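Local structure of AlyGC (Glaciecola chathamensis, 5GKD) at residues Asp33-Phe38 / Thr85-Val90. The protein probably cleaves the polysaccharide alginate by beta-elimination, as a calcium-containing marine bacterial lyase of polysaccharide lyase family 6. Numbering follows the deposited sequence.
Sequences DFEVLF and TPTGEV
Glu35 reaches over to the loop at Pro86 and Thr87 with the end of its side chain alone, a worked example of how coils two turns apart in a parallel beta-helix can touch through one long residue. Its CG stands anti to the carbonyl carbon (chi1 -67°) and the chain runs on extended, which carries the carboxylate across while the backbones stay far apart, Glu35 CA lying 8.4 Å from Thr85 CA. The tighter part of the contact is Glu35 CD against Pro86 CG, 3.9 Å, where the carboxylate carbon passes alongside the pyrrolidine ring, the two side chains pointing opposite ways. Strand 65-69 lies between strands 35-41 and 89-92, and Glu35 and Pro86 both touch its Asn65.

Toward Thr87 the contact is looser: Glu35 OE1 lies 4.1 Å from the methyl CG2 of Thr87, little surface is covered there, and all three touching residues remain partly exposed. The loop keeps its own shape through an ST turn, Thr87 N giving to Thr85 OG1 over 3.2 Å, while that hydroxyl donates to Glu89 O at 2.7 Å, from well above the carbonyl plane.

The subunit interface adds a further partner, Lys475 of the second subunit, which makes a salt bridge with Glu35 OE2 and also packs on Pro86 and Thr87. An alanine at Glu35 is likely to leave that lysine without its carboxylate and to take away the cover Glu35 gives one side of the Pro86 ring. With no hydrogen bond joining the two segments directly, the chemistry implies that Glu35 meets Pro86 and Thr87 by van der Waals contact of its carboxylate, while its charge is paired across the dimer interface.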
ATOM      1  N   ASP A  33      -1.817 -27.064   2.546  1.00 22.00           N
ATOM      2  CA  ASP A  33      -3.194 -26.610   2.352  1.00 20.20           C
ATOM      3  C   ASP A  33      -4.200 -27.605   2.929  1.00 21.23           C
ATOM      4  O   ASP A  33      -5.206 -27.925   2.302  1.00 22.70           O
ATOM      5  CB  ASP A  33      -3.487 -26.367   0.867  1.00 24.13           C
ATOM      6  CG  ASP A  33      -2.538 -25.360   0.226  1.00 25.74           C
ATOM      7  OD1 ASP A  33      -1.988 -24.484   0.922  1.00 22.07           O
ATOM      8  OD2 ASP A  33      -2.353 -25.446  -0.999  1.00 30.12           O
ATOM      9  N   PHE A  34      -3.925 -28.104   4.130  1.00 22.22           N
ATOM     10  CA  PHE A  34      -4.757 -29.106   4.788  1.00 18.12           C
ATOM     11  C   PHE A  34      -5.577 -28.428   5.885  1.00 21.29           C
ATOM     12  O   PHE A  34      -5.070 -28.179   6.978  1.00 18.89           O
ATOM     13  CB  PHE A  34      -3.889 -30.222   5.360  1.00 19.45           C
ATOM     14  CG  PHE A  34      -4.664 -31.436   5.811  1.00 21.64           C
ATOM     15  CD1 PHE A  34      -5.991 -31.611   5.445  1.00 17.92           C
ATOM     16  CD2 PHE A  34      -4.065 -32.401   6.599  1.00 18.52           C
ATOM     17  CE1 PHE A  34      -6.690 -32.726   5.848  1.00 17.21           C
ATOM     18  CE2 PHE A  34      -4.780 -33.515   7.012  1.00 18.44           C
ATOM     19  CZ  PHE A  34      -6.088 -33.673   6.634  1.00 15.65           C
ATOM     20  N   GLU A  35      -6.854 -28.165   5.596  1.00 19.53           N
ATOM     21  CA  GLU A  35      -7.805 -27.645   6.581  1.00 19.61           C
ATOM     22  C   GLU A  35      -8.425 -28.828   7.316  1.00 20.35           C
ATOM     23  O   GLU A  35      -9.351 -29.464   6.817  1.00 18.40           O
ATOM     24  CB  GLU A  35      -8.874 -26.791   5.907  1.00 19.84           C
ATOM     25  CG  GLU A  35      -8.348 -25.508   5.317  1.00 21.95           C
ATOM     26  CD  GLU A  35      -9.427 -24.662   4.655  1.00 26.15           C
ATOM     27  OE1 GLU A  35     -10.258 -24.061   5.372  1.00 32.31           O
ATOM     28  OE2 GLU A  35      -9.427 -24.580   3.416  1.00 28.69           O
ATOM     29  N   VAL A  36      -7.917 -29.120   8.511  1.00 21.92           N
ATOM     30  CA  VAL A  36      -8.296 -30.309   9.261  1.00 18.98           C
ATOM     31  C   VAL A  36      -9.553 -30.007  10.060  1.00 21.48           C
ATOM     32  O   VAL A  36      -9.574 -29.073  10.861  1.00 22.43           O
ATOM     33  CB  VAL A  36      -7.163 -30.762  10.193  1.00 21.19           C
ATOM     34  CG1 VAL A  36      -7.595 -31.974  11.002  1.00 18.83           C
ATOM     35  CG2 VAL A  36      -5.886 -31.038   9.398  1.00 18.41           C
ATOM     36  N   LEU A  37     -10.602 -30.795   9.852  1.00 21.48           N
ATOM     37  CA  LEU A  37     -11.789 -30.762  10.697  1.00 20.62           C
ATOM     38  C   LEU A  37     -11.831 -32.092  11.430  1.00 20.37           C
ATOM     39  O   LEU A  37     -12.137 -33.129  10.830  1.00 24.29           O
ATOM     40  CB  LEU A  37     -13.067 -30.520   9.894  1.00 21.11           C
ATOM     41  CG  LEU A  37     -14.397 -30.614  10.665  1.00 21.87           C
ATOM     42  CD1 LEU A  37     -14.379 -29.705  11.877  1.00 19.83           C
ATOM     43  CD2 LEU A  37     -15.601 -30.295   9.775  1.00 20.17           C
ATOM     44  N   PHE A  38     -11.484 -32.058  12.716  1.00 20.50           N
ATOM     45  CA  PHE A  38     -11.429 -33.232  13.580  1.00 17.44           C
ATOM     46  C   PHE A  38     -12.720 -33.234  14.382  1.00 20.24           C
ATOM     47  O   PHE A  38     -12.803 -32.653  15.462  1.00 21.09           O
ATOM     48  CB  PHE A  38     -10.208 -33.182  14.485  1.00 19.60           C
ATOM     49  CG  PHE A  38      -9.981 -34.443  15.272  1.00 16.97           C
ATOM     50  CD1 PHE A  38     -10.226 -35.679  14.714  1.00 17.00           C
ATOM     51  CD2 PHE A  38      -9.501 -34.388  16.555  1.00 18.42           C
ATOM     52  CE1 PHE A  38     -10.001 -36.828  15.445  1.00 20.42           C
ATOM     53  CE2 PHE A  38      -9.267 -35.540  17.281  1.00 16.81           C
ATOM     54  CZ  PHE A  38      -9.520 -36.748  16.737  1.00 16.73           C
ATOM     55  N   THR A  85      -3.218 -19.556   8.348  1.00 19.58           N
ATOM     56  CA  THR A  85      -4.578 -20.051   8.245  1.00 18.53           C
ATOM     57  C   THR A  85      -5.383 -19.195   7.268  1.00 21.25           C
ATOM     58  O   THR A  85      -5.273 -17.966   7.278  1.00 22.50           O
ATOM     59  CB  THR A  85      -5.278 -20.065   9.599  1.00 18.48           C
ATOM     60  OG1 THR A  85      -6.603 -20.580   9.409  1.00 19.89           O
ATOM     61  CG2 THR A  85      -5.367 -18.656  10.213  1.00 15.51           C
ATOM     62  N   PRO A  86      -6.174 -19.819   6.393  1.00 21.03           N
ATOM     63  CA  PRO A  86      -7.083 -19.051   5.537  1.00 21.04           C
ATOM     64  C   PRO A  86      -8.345 -18.588   6.255  1.00 25.02           C
ATOM     65  O   PRO A  86      -9.107 -17.795   5.681  1.00 23.21           O
ATOM     66  CB  PRO A  86      -7.419 -20.049   4.425  1.00 19.66           C
ATOM     67  CG  PRO A  86      -7.379 -21.350   5.115  1.00 22.17           C
ATOM     68  CD  PRO A  86      -6.278 -21.267   6.144  1.00 18.79           C
ATOM     69  N   THR A  87      -8.602 -19.054   7.478  1.00 21.47           N
ATOM     70  CA  THR A  87      -9.784 -18.617   8.213  1.00 21.36           C
ATOM     71  C   THR A  87      -9.373 -17.617   9.294  1.00 20.86           C
ATOM     72  O   THR A  87      -8.326 -16.954   9.193  1.00 20.88           O
ATOM     73  CB  THR A  87     -10.544 -19.828   8.785  1.00 22.92           C
ATOM     74  OG1 THR A  87      -9.719 -20.542   9.703  1.00 22.05           O
ATOM     75  CG2 THR A  87     -10.977 -20.783   7.673  1.00 19.05           C
ATOM     76  N   GLY A  88     -10.200 -17.499  10.326  1.00 21.97           N
ATOM     77  CA  GLY A  88      -9.886 -16.595  11.408  1.00 20.42           C
ATOM     78  C   GLY A  88      -8.892 -17.138  12.404  1.00 22.16           C
ATOM     79  O   GLY A  88      -8.347 -16.360  13.190  1.00 22.37           O
ATOM     80  N   GLU A  89      -8.633 -18.450  12.384  1.00 19.76           N
ATOM     81  CA  GLU A  89      -7.855 -19.097  13.435  1.00 21.22           C
ATOM     82  C   GLU A  89      -7.073 -20.263  12.858  1.00 17.39           C
ATOM     83  O   GLU A  89      -7.541 -20.945  11.952  1.00 19.65           O
ATOM     84  CB  GLU A  89      -8.730 -19.645  14.576  1.00 21.59           C
ATOM     85  CG  GLU A  89      -9.880 -18.779  15.004  1.00 27.80           C
ATOM     86  CD  GLU A  89     -11.089 -18.871  14.103  1.00 31.95           C
ATOM     87  OE1 GLU A  89     -11.320 -19.942  13.500  1.00 28.38           O
ATOM     88  OE2 GLU A  89     -11.806 -17.854  14.004  1.00 39.10           O
ATOM     89  N   VAL A  90      -5.903 -20.520  13.436  1.00 18.95           N
ATOM     90  CA  VAL A  90      -5.147 -21.722  13.088  1.00 17.14           C
ATOM     91  C   VAL A  90      -5.736 -22.949  13.764  1.00 19.72           C
ATOM     92  O   VAL A  90      -6.001 -23.963  13.110  1.00 19.64           O
ATOM     93  CB  VAL A  90      -3.668 -21.549  13.461  1.00 18.29           C
ATOM     94  CG1 VAL A  90      -2.879 -22.772  13.019  1.00 16.78           C
ATOM     95  CG2 VAL A  90      -3.127 -20.286  12.835  1.00 15.42           C
TER